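Local structure of BluB-like flavoprotein (Clostridium difficile 630, 3EO8) at residues Ala144-Phe149 against Ser160-Ser165. The protein binds flavin mononucleotide as a member of the nitroreductase family and is probably an FMN-dependent oxidoreductase. Numbering follows the deposited sequence.
With FMN (flavin mononucleotide), chain G.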
# COMPACT_ATOMS: atom_id res chain seq x y z
N ALA A 144 -3.00 1.78 1.77
CA ALA A 144 -3.53 2.92 2.52
C ALA A 144 -4.96 2.64 2.99
O ALA A 144 -5.30 2.86 4.17
CB ALA A 144 -3.46 4.20 1.67
N ALA A 145 -5.81 2.12 2.10
CA ALA A 145 -7.20 1.77 2.49
C ALA A 145 -7.26 0.69 3.57
O ALA A 145 -8.00 0.79 4.56
CB ALA A 145 -8.01 1.34 1.25
N ILE A 146 -6.48 -0.36 3.37
CA ILE A 146 -6.52 -1.51 4.32
C ILE A 146 -5.92 -1.10 5.66
O ILE A 146 -6.42 -1.50 6.74
CB ILE A 146 -5.84 -2.77 3.72
CG1 ILE A 146 -6.61 -3.32 2.51
CG2 ILE A 146 -5.69 -3.85 4.78
CD1 ILE A 146 -5.83 -4.37 1.70
N GLU A 147 -4.95 -0.19 5.66
CA GLU A 147 -4.46 0.36 6.94
C GLU A 147 -5.51 1.19 7.67
O GLU A 147 -5.65 1.02 8.86
CB GLU A 147 -3.13 1.08 6.76
CG GLU A 147 -2.49 1.58 8.05
CD GLU A 147 -1.92 0.49 8.97
OE1 GLU A 147 -2.07 -0.70 8.67
OE2 GLU A 147 -1.31 0.88 10.02
N ASN A 148 -6.28 2.01 6.96
CA ASN A 148 -7.37 2.76 7.56
C ASN A 148 -8.43 1.83 8.19
O ASN A 148 -8.93 2.08 9.29
CB ASN A 148 -8.04 3.66 6.49
CG ASN A 148 -7.33 5.00 6.28
OD1 ASN A 148 -6.20 5.20 6.69
ND2 ASN A 148 -8.03 5.92 5.59
N PHE A 149 -8.74 0.75 7.49
CA PHE A 149 -9.64 -0.31 7.98
C PHE A 149 -9.05 -0.90 9.27
O PHE A 149 -9.72 -0.99 10.29
CB PHE A 149 -9.77 -1.41 6.94
CG PHE A 149 -10.81 -2.46 7.25
CD1 PHE A 149 -10.60 -3.41 8.24
CD2 PHE A 149 -11.97 -2.55 6.46
CE1 PHE A 149 -11.57 -4.39 8.51
CE2 PHE A 149 -12.91 -3.53 6.73
CZ PHE A 149 -12.71 -4.44 7.75
N SER A 160 -7.20 -7.47 13.73
CA SER A 160 -7.21 -8.20 12.50
C SER A 160 -5.79 -8.61 12.09
O SER A 160 -4.80 -8.15 12.64
CB SER A 160 -7.83 -7.31 11.38
OG SER A 160 -6.96 -6.22 11.03
N CYS A 161 -5.73 -9.48 11.09
CA CYS A 161 -4.48 -9.77 10.42
C CYS A 161 -4.78 -9.60 8.98
O CYS A 161 -5.82 -10.02 8.49
CB CYS A 161 -3.99 -11.19 10.68
SG CYS A 161 -2.31 -11.59 10.08
N TRP A 162 -3.83 -8.97 8.31
CA TRP A 162 -3.80 -8.76 6.87
C TRP A 162 -3.15 -9.98 6.22
O TRP A 162 -2.14 -10.44 6.71
CB TRP A 162 -2.93 -7.54 6.69
CG TRP A 162 -2.92 -6.78 5.40
CD1 TRP A 162 -3.01 -7.26 4.12
CD2 TRP A 162 -2.63 -5.39 5.28
NE1 TRP A 162 -2.88 -6.22 3.23
CE2 TRP A 162 -2.64 -5.07 3.92
CE3 TRP A 162 -2.42 -4.37 6.22
CZ2 TRP A 162 -2.42 -3.77 3.46
CZ3 TRP A 162 -2.22 -3.07 5.76
CH2 TRP A 162 -2.21 -2.79 4.38
N LEU A 163 -3.74 -10.51 5.15
CA LEU A 163 -3.17 -11.67 4.47
C LEU A 163 -3.02 -11.48 2.99
O LEU A 163 -3.96 -11.09 2.30
CB LEU A 163 -4.04 -12.90 4.69
CG LEU A 163 -4.20 -13.41 6.14
CD1 LEU A 163 -5.33 -12.73 6.92
CD2 LEU A 163 -4.39 -14.95 6.13
N THR A 164 -1.85 -11.81 2.48
CA THR A 164 -1.68 -11.97 1.04
C THR A 164 -1.10 -13.34 0.71
O THR A 164 -0.92 -13.68 -0.47
CB THR A 164 -0.83 -10.85 0.41
OG1 THR A 164 0.44 -10.75 1.05
CG2 THR A 164 -1.59 -9.51 0.46
N SER A 165 -0.81 -14.16 1.72
CA SER A 165 -0.11 -15.43 1.49
C SER A 165 -0.99 -16.45 0.75
O SER A 165 -0.48 -17.41 0.23
CB SER A 165 0.40 -16.06 2.79
OG SER A 165 -0.64 -16.32 3.70
N1 FMN G . 0.53 -12.23 8.25
C2 FMN G . 0.16 -13.55 8.12
O2 FMN G . 0.12 -14.33 9.08
N3 FMN G . -0.19 -14.03 6.89
C4 FMN G . -0.14 -13.27 5.76
O4 FMN G . -0.49 -13.77 4.66
C4A FMN G . 0.23 -11.94 5.88
N5 FMN G . 0.26 -11.13 4.76
C5A FMN G . 0.58 -9.79 4.88
C6 FMN G . 0.56 -9.01 3.75
C7 FMN G . 0.88 -7.66 3.85
C7M FMN G . 0.46 -6.79 2.71
C8 FMN G . 1.18 -7.11 5.10
C8M FMN G . 1.13 -5.62 5.28
C9 FMN G . 1.19 -7.91 6.23
C9A FMN G . 0.88 -9.26 6.14
N10 FMN G . 0.91 -10.10 7.25
C10 FMN G . 0.53 -11.42 7.13
C1' FMN G . 1.33 -9.60 8.61
C2' FMN G . 2.84 -9.49 8.78
O2' FMN G . 3.41 -10.79 8.96
C3' FMN G . 3.13 -8.63 10.00
O3' FMN G . 2.62 -7.33 9.77
C4' FMN G . 4.60 -8.55 10.41
O4' FMN G . 5.11 -9.82 10.76
C5' FMN G . 4.72 -7.60 11.61
O5' FMN G . 3.99 -8.13 12.70
P FMN G . 2.92 -7.18 13.46
O1P FMN G . 2.29 -7.95 14.58
O2P FMN G . 1.89 -6.82 12.40
O3P FMN G . 3.56 -5.89 13.96
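W162 of strand 159-163, outermost in this chain's own sheet, meets I146 and E147 of helix 137-155 and shows how one indole can join a helix to a flavin in a buried contact. Along the strand, C161 faces the cofactor, its SG 3.4 Å from N1 of FMN. W162 then swings to the helix side, with CG anti to the backbone N (chi1 -165°), and its ring is sandwiched between protein and flavin. Over one face sits the methyl CG2 of I146, 3.3 Å from the centroid of the six-membered ring of W162 and 7° off its normal, a CH-pi contact almost straight above the ring. I146 CB lies close to CZ2 as well, while CD1 reaches the NE1 end of the indole. The opposite face receives the two dimethylbenzene methyls of FMN: C8M over the ring centre, C7M 3.4 Å from W162 NE1. E147 approaches from the edge, where OE1 lies in the ring plane, 3.8 Å from W162 CZ3; this buried oxygen has no polar partner in the model. NE1 is satisfied by Q140 OE1 of the second subunit, which helps fix the rotation of the indole, and P38 of that subunit also packs on W162. Past L163 the strand ends and its backbone turns to the flavin: T164 N bonds N5 of FMN at 3.2 Å and S165 N bonds its O4 at 3.0 Å. Such N-H donors at N5 and O4 would be expected to draw electron density from the isoalloxazine. Helix, strand and dimer partner thus converge on the FMN site of a nitroreductase-fold flavoprotein, whose cofactor is held at the subunit interface.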